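Local coordinates for protein galactose-binding lectin (Arachis hypogaea, PDB 2DVA) that binds galactose-containing sugars as a homotetrameric legume lectin whose subunits carry calcium and manganese, at residues Ile32-Leu37 with Phe206-Ser211; Phe71-Ile76 with Gly214-Leu219; Asp83-Phe88 with His218-Trp223; Asn19-Val24 with Val43-Tyr48. One frame throughout, in Å; residues are numbered along the deposited sequence.

In the fold
The four contacts sample the two antiparallel sheets of the legume lectin sandwich. Interaction 2 is a strand pair within the sheet that holds strands 64-74 and 217-229, interaction 4 a strand pair at the edge of the seven-stranded sheet, and interactions 1 and 3 pack one sheet on the other. Interaction 1 lies centrally, its centre about 8 Å from each of the others, whereas the centres of interactions 2 and 4 are about 16 Å apart. Interactions 2 and 3 share H218 and L219 of strand 217-229. Along the chain interaction 4 closes before interactions 2 and 3 open, and interaction 1 interlaces with all three others. Interactions 1, 2 and 3 all reach the bound galactose, linking core to sugar site.

Interaction 1. Residues Ile32-Leu37 with Phe206-Ser211; sequences IQLTNL and FSASGS. With GAL (beta-D-galactopyranose), chain E; MGC (methyl 2-acetamido-2-deoxy-alpha-D-galactopyranoside), chain B.
L34 and T35 pack on A208 and its neighbours where the two sheets of the legume lectin sandwich face each other. Strand 32-33, which pairs with strand 217-229 in one sheet, has just ended, and the chain turns its next two side chains onto strand 201-209 of the other. L34 carries most of the apolar contact. Its CB already touches, lying 3.6 Å from A208 CB. Chi1 of -59° sets CG beside the backbone N, and from CG the CD1 branch runs down over the strand: it meets A208 CB at 3.6 Å, passes the carbonyl carbon S207 C at 4.0 Å and finishes 4.2 Å from F206 CB. The methyl of A208 is thus met by both the root and one tip of the same leucine. The F206 ring turns away from this contact toward F69, F87 and W223, in the aromatic core. T35 divides its branches between two tasks. CG2 lies against the opposing backbone, 3.4 Å from A208 O and 3.6 Å from S209 CA, while OG1 is hydrogen-bonded to H218 ND1. S207 and S209 point to the far side of their strand, where their hydroxyls bond to L106 O and G103 O. Beyond S209 the chain leaves the sheet and runs to the sugar, a galactose whose C1 is joined to O3 of the methyl N-acetylgalactosaminide, the Galβ1-3GalNAc unit of the T-antigen. There S211 OG donates to O5 of the galactose ring at 2.9 Å.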
# COMPACT_ATOMS: atom_id res chain seq x y z
N ILE A 32 -2.03 20.18 10.75
CA ILE A 32 -0.96 21.13 10.55
C ILE A 32 -1.66 22.47 10.37
O ILE A 32 -2.67 22.55 9.67
CB ILE A 32 -0.13 20.82 9.29
CG1 ILE A 32 0.79 19.63 9.57
CG2 ILE A 32 0.67 22.05 8.87
CD1 ILE A 32 1.66 19.25 8.39
N GLN A 33 -1.14 23.50 11.03
CA GLN A 33 -1.69 24.84 10.91
C GLN A 33 -0.57 25.64 10.26
O GLN A 33 0.50 25.80 10.84
CB GLN A 33 -2.02 25.43 12.29
CG GLN A 33 -2.63 26.83 12.22
CD GLN A 33 -2.99 27.39 13.58
OE1 GLN A 33 -2.65 28.52 13.91
NE2 GLN A 33 -3.71 26.60 14.38
N LEU A 34 -0.83 26.14 9.06
CA LEU A 34 0.18 26.88 8.32
C LEU A 34 0.50 28.32 8.74
O LEU A 34 1.65 28.74 8.65
CB LEU A 34 -0.16 26.83 6.82
CG LEU A 34 -0.25 25.40 6.25
CD1 LEU A 34 -0.76 25.45 4.83
CD2 LEU A 34 1.11 24.74 6.29
N THR A 35 -0.49 29.08 9.19
CA THR A 35 -0.20 30.46 9.57
C THR A 35 -0.40 30.82 11.04
O THR A 35 -1.17 30.18 11.75
CB THR A 35 -1.00 31.47 8.71
OG1 THR A 35 -2.40 31.22 8.86
CG2 THR A 35 -0.61 31.33 7.24
N ASN A 36 0.32 31.85 11.48
CA ASN A 36 0.26 32.35 12.86
C ASN A 36 -0.80 33.46 12.90
O ASN A 36 -0.62 34.51 12.29
CB ASN A 36 1.63 32.91 13.25
CG ASN A 36 1.68 33.39 14.70
OD1 ASN A 36 0.84 34.17 15.15
ND2 ASN A 36 2.69 32.92 15.44
N LEU A 37 -1.89 33.22 13.60
CA LEU A 37 -2.99 34.18 13.70
C LEU A 37 -2.62 35.54 14.29
O LEU A 37 -3.35 36.52 14.10
CB LEU A 37 -4.14 33.57 14.51
CG LEU A 37 -5.14 32.61 13.83
CD1 LEU A 37 -4.59 32.02 12.54
CD2 LEU A 37 -5.50 31.52 14.82
N PHE A 206 2.61 22.31 0.94
CA PHE A 206 1.50 23.24 1.05
C PHE A 206 1.99 24.55 1.64
O PHE A 206 2.90 24.56 2.47
CB PHE A 206 0.41 22.66 1.95
CG PHE A 206 -0.20 21.41 1.41
CD1 PHE A 206 -1.25 21.47 0.50
CD2 PHE A 206 0.30 20.16 1.77
CE1 PHE A 206 -1.79 20.31 -0.04
CE2 PHE A 206 -0.23 19.00 1.23
CZ PHE A 206 -1.28 19.07 0.32
N SER A 207 1.39 25.66 1.20
CA SER A 207 1.76 26.98 1.70
C SER A 207 0.49 27.80 1.91
O SER A 207 -0.49 27.64 1.19
CB SER A 207 2.67 27.70 0.71
OG SER A 207 3.06 28.97 1.20
N ALA A 208 0.52 28.67 2.92
CA ALA A 208 -0.61 29.55 3.23
C ALA A 208 -0.05 30.84 3.82
O ALA A 208 1.06 30.86 4.36
CB ALA A 208 -1.55 28.88 4.24
N SER A 209 -0.82 31.92 3.72
CA SER A 209 -0.35 33.21 4.22
C SER A 209 -1.50 34.14 4.55
O SER A 209 -2.66 33.84 4.27
CB SER A 209 0.55 33.87 3.17
OG SER A 209 -0.14 34.00 1.93
N GLY A 210 -1.17 35.27 5.17
CA GLY A 210 -2.16 36.26 5.54
C GLY A 210 -1.49 37.63 5.48
O GLY A 210 -0.30 37.72 5.15
N SER A 211 -2.25 38.68 5.77
CA SER A 211 -1.70 40.03 5.75
C SER A 211 -1.96 40.67 7.11
O SER A 211 -2.20 39.97 8.09
CB SER A 211 -2.35 40.85 4.63
OG SER A 211 -3.75 40.96 4.81
C1 GAL E . -4.42 42.83 1.88
C2 GAL E . -3.69 41.70 1.16
C3 GAL E . -4.68 40.66 0.60
C4 GAL E . -5.67 40.08 1.75
C5 GAL E . -6.46 41.30 2.34
C6 GAL E . -7.56 41.35 3.36
O2 GAL E . -2.93 42.33 0.15
O3 GAL E . -3.93 39.57 0.06
O4 GAL E . -4.94 39.52 2.86
O5 GAL E . -5.43 42.28 2.87
O6 GAL E . -8.57 42.27 3.71
O6 MGC B . -5.40 47.54 7.19
C6 MGC B . -5.46 46.27 6.57
C5 MGC B . -4.73 46.24 5.23
O5 MGC B . -3.29 46.74 5.35
C1 MGC B . -2.50 46.86 4.08
O1 MGC B . -3.16 47.79 3.20
CM MGC B . -3.11 49.34 3.45
C2 MGC B . -2.40 45.46 3.46
N2 MGC B . -1.64 45.68 2.28
C7 MGC B . -0.68 44.84 1.78
O7 MGC B . -0.03 44.03 2.47
C8 MGC B . -0.41 44.91 0.28
C3 MGC B . -3.81 44.87 3.24
O3 MGC B . -3.63 43.59 2.78
C4 MGC B . -4.69 44.78 4.57
O4 MGC B . -4.05 43.81 5.43

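Interaction 2. Residues Phe71-Ile76 with Gly214-Leu219. With GAL (beta-D-galactopyranose), chain E.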
# COMPACT_ATOMS: atom_id res chain seq x y z
N PHE A 71 -8.12 19.65 3.68
CA PHE A 71 -7.75 20.83 4.44
C PHE A 71 -8.98 21.53 4.99
O PHE A 71 -10.12 21.17 4.68
CB PHE A 71 -6.97 21.79 3.54
CG PHE A 71 -7.79 22.40 2.43
CD1 PHE A 71 -8.73 23.39 2.69
CD2 PHE A 71 -7.60 21.98 1.11
CE1 PHE A 71 -9.48 23.96 1.66
CE2 PHE A 71 -8.34 22.54 0.08
CZ PHE A 71 -9.29 23.54 0.35
N GLU A 72 -8.74 22.55 5.81
CA GLU A 72 -9.82 23.32 6.38
C GLU A 72 -9.39 24.75 6.60
O GLU A 72 -8.29 25.02 7.07
CB GLU A 72 -10.27 22.72 7.72
CG GLU A 72 -11.46 23.47 8.33
CD GLU A 72 -11.69 23.12 9.80
OE1 GLU A 72 -11.52 21.95 10.18
OE2 GLU A 72 -12.06 24.03 10.58
N MET A 73 -10.26 25.68 6.23
CA MET A 73 -10.00 27.09 6.46
C MET A 73 -11.15 27.56 7.33
O MET A 73 -12.31 27.24 7.07
CB MET A 73 -9.92 27.85 5.14
CG MET A 73 -8.61 27.55 4.40
SD MET A 73 -8.34 28.56 2.96
CE MET A 73 -9.17 27.59 1.70
N LYS A 74 -10.82 28.30 8.38
CA LYS A 74 -11.84 28.77 9.31
C LYS A 74 -11.67 30.24 9.67
O LYS A 74 -10.57 30.71 9.94
CB LYS A 74 -11.79 27.92 10.58
CG LYS A 74 -12.97 28.09 11.52
CD LYS A 74 -12.88 27.05 12.61
CE LYS A 74 -14.08 27.10 13.55
NZ LYS A 74 -14.00 26.00 14.57
N ASP A 75 -12.79 30.96 9.65
CA ASP A 75 -12.81 32.38 9.98
C ASP A 75 -12.45 32.60 11.44
O ASP A 75 -12.55 31.68 12.26
CB ASP A 75 -14.21 32.96 9.76
CG ASP A 75 -14.67 32.86 8.33
OD1 ASP A 75 -13.96 32.24 7.51
OD2 ASP A 75 -15.75 33.41 8.04
N ILE A 76 -12.05 33.82 11.76
CA ILE A 76 -11.74 34.20 13.13
C ILE A 76 -12.18 35.65 13.24
O ILE A 76 -12.35 36.31 12.22
CB ILE A 76 -10.23 34.13 13.45
CG1 ILE A 76 -9.45 35.13 12.59
CG2 ILE A 76 -9.72 32.72 13.26
CD1 ILE A 76 -7.99 35.25 12.98
N GLY A 214 -5.89 40.57 6.75
CA GLY A 214 -6.42 39.31 6.25
C GLY A 214 -5.79 38.11 6.93
O GLY A 214 -4.63 37.80 6.69
N ARG A 215 -6.56 37.44 7.78
CA ARG A 215 -6.05 36.28 8.50
C ARG A 215 -7.15 35.25 8.70
O ARG A 215 -8.33 35.59 8.77
CB ARG A 215 -5.50 36.70 9.88
CG ARG A 215 -4.54 37.89 9.86
CD ARG A 215 -3.84 38.08 11.21
NE ARG A 215 -3.15 39.36 11.30
CZ ARG A 215 -2.60 39.85 12.41
NH1 ARG A 215 -2.66 39.16 13.54
NH2 ARG A 215 -2.01 41.03 12.39
N GLN A 216 -6.76 33.99 8.78
CA GLN A 216 -7.71 32.91 9.00
C GLN A 216 -6.94 31.65 9.33
O GLN A 216 -5.73 31.58 9.13
CB GLN A 216 -8.60 32.67 7.76
CG GLN A 216 -7.84 32.21 6.53
CD GLN A 216 -8.72 32.08 5.29
OE1 GLN A 216 -8.22 31.99 4.17
NE2 GLN A 216 -10.04 32.08 5.49
N ILE A 217 -7.65 30.66 9.84
CA ILE A 217 -7.02 29.39 10.18
C ILE A 217 -6.86 28.55 8.91
O ILE A 217 -7.82 28.34 8.18
CB ILE A 217 -7.89 28.63 11.20
CG1 ILE A 217 -8.05 29.48 12.46
CG2 ILE A 217 -7.25 27.29 11.52
CD1 ILE A 217 -8.91 28.84 13.55
N HIS A 218 -5.63 28.12 8.64
CA HIS A 218 -5.34 27.29 7.47
C HIS A 218 -4.82 25.95 7.99
O HIS A 218 -3.72 25.88 8.54
CB HIS A 218 -4.28 27.92 6.57
CG HIS A 218 -4.67 29.25 6.00
ND1 HIS A 218 -4.31 30.45 6.58
CD2 HIS A 218 -5.33 29.57 4.86
CE1 HIS A 218 -4.73 31.45 5.83
NE2 HIS A 218 -5.35 30.95 4.77
N LEU A 219 -5.60 24.89 7.80
CA LEU A 219 -5.21 23.58 8.28
C LEU A 219 -5.08 22.53 7.19
O LEU A 219 -5.87 22.50 6.25
CB LEU A 219 -6.24 23.07 9.30
CG LEU A 219 -6.52 23.91 10.55
CD1 LEU A 219 -7.74 23.37 11.30
CD2 LEU A 219 -5.29 23.91 11.45
C1 GAL E . -4.42 42.83 1.88
C2 GAL E . -3.69 41.70 1.16
C3 GAL E . -4.68 40.66 0.60
C4 GAL E . -5.67 40.08 1.75
C5 GAL E . -6.46 41.30 2.34
C6 GAL E . -7.56 41.35 3.36
O2 GAL E . -2.93 42.33 0.15
O3 GAL E . -3.93 39.57 0.06
O4 GAL E . -4.94 39.52 2.86
O5 GAL E . -5.43 42.28 2.87
O6 GAL E . -8.57 42.27 3.71
O HOH W 1 -11.04 35.27 9.68
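Chi1 of M73 (-74°) sets CG beside the backbone N, and an extended chi2 (-173°) carries SD against Q216 OE1 at 3.6 Å and H218 CD2 at 3.7 Å. The sulfur approaches the imidazole obliquely; Q216 OE1 itself is held by T124 OG1. In the loop beyond the strand, chi1 of 63° puts CG1 of I76 between its backbone N and carbonyl carbon and sets CG2 beside the N, from where it touches I217 CG1 at 3.7 Å. E72 and L219 share the sheet face of I217 and extend from it together. Two hydrogen-bonded pairs, E72 with L219 and K74 with I217, hold the backbones with four N-H to O bonds, and between them M73 CA sends a C-H contact to I217 O at 3.0 Å. At I76 a water bridges the two backbones: it accepts from I76 N at 2.7 Å and lies 2.9 Å from R215 O. R215 turns its guanidinium away to L37 O. G214, without a side chain, passes galactose O4 at 3.7 Å from its CA. Such an antiparallel ladder opening into loops at the sugar is the build of the legume lectin sandwich, whose combining site lies at the ends of the strands.

Interaction 3. Residues Asp83-Phe88 with His218-Trp223; sequences DGIIFF and HLIRSW. With GAL (beta-D-galactopyranose), chain E.
A backbone amide and an imidazole join the two sheets here: G84 N donates to H218 NE2 at 3.2 Å. The bond is bent, 142° at the hydrogen, and comes in 24° out of the ring plane. D83, just before G84, follows a cis peptide, and its carboxylate turns away from H218 to the sugar. There OD1 accepts from galactose O3 and OD2 from galactose O4, each at 2.6 Å, a two-pronged grip on adjacent hydroxyls. D80, N127 and S211 bond to the same galactose. Below the polar end the sandwich interior is apolar. I85 and H218 run antiparallel past one another, I85 CG1 reaching H218 CD2 at 3.6 Å, and I85 CG2 meets I220 CD1 at 4.1 Å. Deeper still, F87 and W223 are set roughly perpendicular; CZ2 of the indole comes to the edge of the phenyl ring, 3.9 Å from F87 CE1, while the indole NE1 is hydrogen-bonded to T67 OG1. A classic beta bulge, R221 and S222 both opposite S70, precedes the tryptophan. Because NE2 of H218 acts as acceptor, its proton is probably on ND1, the nitrogen bonded to T35 OG1, consistent with a neutral imidazole buried between the sheets.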
# COMPACT_ATOMS: atom_id res chain seq x y z
N ASP A 83 -5.46 34.29 3.43
CA ASP A 83 -5.60 34.46 1.98
C ASP A 83 -5.89 33.17 1.20
O ASP A 83 -6.36 33.21 0.07
CB ASP A 83 -4.34 35.10 1.42
CG ASP A 83 -4.36 36.60 1.52
OD1 ASP A 83 -4.86 37.25 0.58
OD2 ASP A 83 -3.88 37.13 2.54
N GLY A 84 -5.59 32.02 1.81
CA GLY A 84 -5.84 30.76 1.13
C GLY A 84 -4.69 29.78 1.24
O GLY A 84 -3.66 30.08 1.85
N ILE A 85 -4.86 28.62 0.64
CA ILE A 85 -3.87 27.56 0.67
C ILE A 85 -3.45 27.15 -0.74
O ILE A 85 -4.28 27.11 -1.65
CB ILE A 85 -4.44 26.30 1.37
CG1 ILE A 85 -4.93 26.65 2.78
CG2 ILE A 85 -3.40 25.20 1.38
CD1 ILE A 85 -5.43 25.46 3.56
N ILE A 86 -2.18 26.83 -0.92
CA ILE A 86 -1.73 26.38 -2.22
C ILE A 86 -0.90 25.11 -2.12
O ILE A 86 0.01 25.00 -1.30
CB ILE A 86 -0.91 27.45 -2.99
CG1 ILE A 86 -0.54 26.89 -4.37
CG2 ILE A 86 0.33 27.86 -2.22
CD1 ILE A 86 0.07 27.89 -5.33
N PHE A 87 -1.27 24.13 -2.94
CA PHE A 87 -0.55 22.86 -3.02
C PHE A 87 0.45 23.15 -4.13
O PHE A 87 0.06 23.42 -5.26
CB PHE A 87 -1.51 21.74 -3.45
CG PHE A 87 -0.81 20.47 -3.89
CD1 PHE A 87 0.03 19.78 -3.03
CD2 PHE A 87 -1.00 19.98 -5.18
CE1 PHE A 87 0.69 18.62 -3.45
CE2 PHE A 87 -0.35 18.82 -5.61
CZ PHE A 87 0.50 18.14 -4.74
N PHE A 88 1.74 23.12 -3.81
CA PHE A 88 2.73 23.43 -4.84
C PHE A 88 3.86 22.44 -5.03
O PHE A 88 4.07 21.54 -4.21
CB PHE A 88 3.32 24.83 -4.60
CG PHE A 88 4.18 24.94 -3.35
CD1 PHE A 88 3.63 24.74 -2.09
CD2 PHE A 88 5.53 25.26 -3.45
CE1 PHE A 88 4.42 24.86 -0.94
CE2 PHE A 88 6.33 25.37 -2.31
CZ PHE A 88 5.77 25.18 -1.05
N HIS A 218 -5.63 28.12 8.64
CA HIS A 218 -5.34 27.29 7.47
C HIS A 218 -4.82 25.95 7.99
O HIS A 218 -3.72 25.88 8.54
CB HIS A 218 -4.28 27.92 6.57
CG HIS A 218 -4.67 29.25 6.00
ND1 HIS A 218 -4.31 30.45 6.58
CD2 HIS A 218 -5.33 29.57 4.86
CE1 HIS A 218 -4.73 31.45 5.83
NE2 HIS A 218 -5.35 30.95 4.77
N LEU A 219 -5.60 24.89 7.80
CA LEU A 219 -5.21 23.58 8.28
C LEU A 219 -5.08 22.53 7.19
O LEU A 219 -5.87 22.50 6.25
CB LEU A 219 -6.24 23.07 9.30
CG LEU A 219 -6.52 23.91 10.55
CD1 LEU A 219 -7.74 23.37 11.30
CD2 LEU A 219 -5.29 23.91 11.45
N ILE A 220 -4.06 21.69 7.33
CA ILE A 220 -3.83 20.58 6.41
C ILE A 220 -4.11 19.40 7.33
O ILE A 220 -3.47 19.27 8.38
CB ILE A 220 -2.38 20.52 5.93
CG1 ILE A 220 -2.02 21.83 5.20
CG2 ILE A 220 -2.21 19.32 5.02
CD1 ILE A 220 -2.89 22.14 4.00
N ARG A 221 -5.06 18.56 6.96
CA ARG A 221 -5.45 17.43 7.80
C ARG A 221 -4.87 16.07 7.43
O ARG A 221 -4.59 15.25 8.30
CB ARG A 221 -6.98 17.35 7.82
CG ARG A 221 -7.65 18.64 8.26
CD ARG A 221 -9.08 18.71 7.76
NE ARG A 221 -9.86 17.52 8.12
CZ ARG A 221 -10.20 17.19 9.36
NH1 ARG A 221 -9.83 17.95 10.38
NH2 ARG A 221 -10.90 16.09 9.58
N SER A 222 -4.70 15.82 6.14
CA SER A 222 -4.17 14.55 5.68
C SER A 222 -3.58 14.71 4.30
O SER A 222 -3.87 15.69 3.61
CB SER A 222 -5.28 13.49 5.66
OG SER A 222 -6.32 13.84 4.77
N TRP A 223 -2.76 13.75 3.88
CA TRP A 223 -2.12 13.82 2.58
C TRP A 223 -1.53 12.47 2.16
O TRP A 223 -0.72 11.90 2.88
CB TRP A 223 -1.00 14.88 2.62
CG TRP A 223 -0.33 15.15 1.30
CD1 TRP A 223 -0.87 14.98 0.06
CD2 TRP A 223 0.99 15.68 1.10
NE1 TRP A 223 0.04 15.36 -0.90
CE2 TRP A 223 1.18 15.79 -0.30
CE3 TRP A 223 2.03 16.06 1.96
CZ2 TRP A 223 2.37 16.28 -0.86
CZ3 TRP A 223 3.22 16.55 1.40
CH2 TRP A 223 3.38 16.66 0.01
C1 GAL E . -4.42 42.83 1.88
C2 GAL E . -3.69 41.70 1.16
C3 GAL E . -4.68 40.66 0.60
C4 GAL E . -5.67 40.08 1.75
C5 GAL E . -6.46 41.30 2.34
C6 GAL E . -7.56 41.35 3.36
O2 GAL E . -2.93 42.33 0.15
O3 GAL E . -3.93 39.57 0.06
O4 GAL E . -4.94 39.52 2.86
O5 GAL E . -5.43 42.28 2.87
O6 GAL E . -8.57 42.27 3.71

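Interaction 4. Residues Asn19-Val24 with Val43-Tyr48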
# COMPACT_ATOMS: atom_id res chain seq x y z
N ASN A 19 9.35 18.83 6.22
CA ASN A 19 10.14 20.04 6.40
C ASN A 19 9.16 21.17 6.70
O ASN A 19 8.24 21.41 5.92
CB ASN A 19 10.92 20.40 5.12
CG ASN A 19 12.06 19.44 4.83
OD1 ASN A 19 12.46 19.27 3.68
ND2 ASN A 19 12.61 18.83 5.88
N PHE A 20 9.35 21.84 7.83
CA PHE A 20 8.49 22.96 8.21
C PHE A 20 9.19 24.28 7.90
O PHE A 20 10.35 24.47 8.26
CB PHE A 20 8.17 22.89 9.71
CG PHE A 20 7.40 21.67 10.12
CD1 PHE A 20 6.03 21.60 9.91
CD2 PHE A 20 8.05 20.58 10.70
CE1 PHE A 20 5.31 20.46 10.27
CE2 PHE A 20 7.34 19.44 11.07
CZ PHE A 20 5.96 19.38 10.85
N GLN A 21 8.48 25.19 7.24
CA GLN A 21 9.04 26.49 6.91
C GLN A 21 8.12 27.60 7.38
O GLN A 21 6.91 27.54 7.17
CB GLN A 21 9.24 26.64 5.39
CG GLN A 21 10.05 25.54 4.73
CD GLN A 21 10.41 25.87 3.29
OE1 GLN A 21 9.58 26.38 2.53
NE2 GLN A 21 11.65 25.58 2.90
N GLY A 22 8.68 28.60 8.04
CA GLY A 22 7.86 29.71 8.50
C GLY A 22 7.06 29.49 9.76
O GLY A 22 7.51 28.81 10.69
N ASP A 23 5.87 30.07 9.79
CA ASP A 23 4.99 30.01 10.96
C ASP A 23 4.19 28.72 11.13
O ASP A 23 3.15 28.72 11.79
CB ASP A 23 4.03 31.20 10.93
CG ASP A 23 4.75 32.52 10.74
OD1 ASP A 23 5.84 32.69 11.33
OD2 ASP A 23 4.23 33.40 10.01
N VAL A 24 4.68 27.63 10.56
CA VAL A 24 3.98 26.36 10.66
C VAL A 24 3.97 25.77 12.07
O VAL A 24 4.97 25.81 12.78
CB VAL A 24 4.58 25.30 9.72
CG1 VAL A 24 3.78 24.01 9.80
CG2 VAL A 24 4.59 25.82 8.30
N VAL A 43 3.38 33.60 7.00
CA VAL A 43 3.61 32.63 5.95
C VAL A 43 4.10 31.33 6.58
O VAL A 43 5.05 31.33 7.36
CB VAL A 43 4.66 33.11 4.91
CG1 VAL A 43 4.92 32.00 3.89
CG2 VAL A 43 4.17 34.36 4.20
N GLY A 44 3.44 30.24 6.24
CA GLY A 44 3.83 28.94 6.75
C GLY A 44 3.75 27.96 5.59
O GLY A 44 2.85 28.05 4.76
N ARG A 45 4.71 27.04 5.52
CA ARG A 45 4.72 26.06 4.45
C ARG A 45 5.22 24.74 5.00
O ARG A 45 6.00 24.70 5.95
CB ARG A 45 5.63 26.51 3.29
CG ARG A 45 5.60 28.02 3.02
CD ARG A 45 6.14 28.39 1.63
NE ARG A 45 7.39 27.71 1.28
CZ ARG A 45 8.05 27.93 0.14
NH1 ARG A 45 7.59 28.81 -0.73
NH2 ARG A 45 9.16 27.24 -0.13
N VAL A 46 4.75 23.66 4.40
CA VAL A 46 5.14 22.33 4.82
C VAL A 46 5.54 21.59 3.56
O VAL A 46 4.86 21.70 2.53
CB VAL A 46 3.96 21.63 5.54
CG1 VAL A 46 2.99 21.02 4.52
CG2 VAL A 46 4.48 20.59 6.49
N LEU A 47 6.63 20.84 3.62
CA LEU A 47 7.10 20.09 2.46
C LEU A 47 7.44 18.65 2.81
O LEU A 47 7.89 18.36 3.92
CB LEU A 47 8.35 20.74 1.87
CG LEU A 47 8.26 22.18 1.36
CD1 LEU A 47 9.66 22.76 1.26
CD2 LEU A 47 7.55 22.21 0.02
N TYR A 48 7.22 17.74 1.86
CA TYR A 48 7.59 16.35 2.08
C TYR A 48 9.12 16.43 2.00
O TYR A 48 9.67 16.80 0.96
CB TYR A 48 7.04 15.48 0.95
CG TYR A 48 7.44 14.04 1.08
CD1 TYR A 48 7.09 13.29 2.20
CD2 TYR A 48 8.18 13.41 0.08
CE1 TYR A 48 7.47 11.96 2.33
CE2 TYR A 48 8.56 12.08 0.19
CZ TYR A 48 8.20 11.36 1.32
OH TYR A 48 8.57 10.04 1.44
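The guanidinium of R45 and the amide of Q21 lie nearly in one plane, 20° apart, and meet edge to edge. Two donors converge on a single oxygen: NH2 of R45 reaches Q21 OE1 at 2.8 Å on a lone pair in the carbonyl plane, and NE reaches the same OE1 at 2.9 Å, nearly in line with the C=O bond (168°). The amide is kept from rotating from its other end too, since NE2 bonds to T94 O, and the guanidinium has further partners in T94 OG1 and G107 O. L47 CD1 packs 3.8 Å from Q21 CD. On the opposite side of the sheet V46 runs alongside the F20 ring, V46 CG2 3.9 Å from F20 CE1, the methyl coming in obliquely. Strand 18-22 is an outermost strand, within this chain, of the seven-stranded sheet of the legume lectin sandwich, and it runs antiparallel to strand 43-53. N19 with L47 and Q21 with R45 are its hydrogen-bonded pairs. Beyond G22 the strand ends, yet D23 still holds the partner strand in both directions: its N donates to V43 O at 2.9 Å, and its OD2 takes V43 N at 3.1 Å from above the carboxylate plane, 37° out of it. The same OD2 bonds to S42 OG, and OD1 forms a salt bridge with K39. V24 packs tightly on the backbone of R45, its CG2 3.0 Å from R45 O.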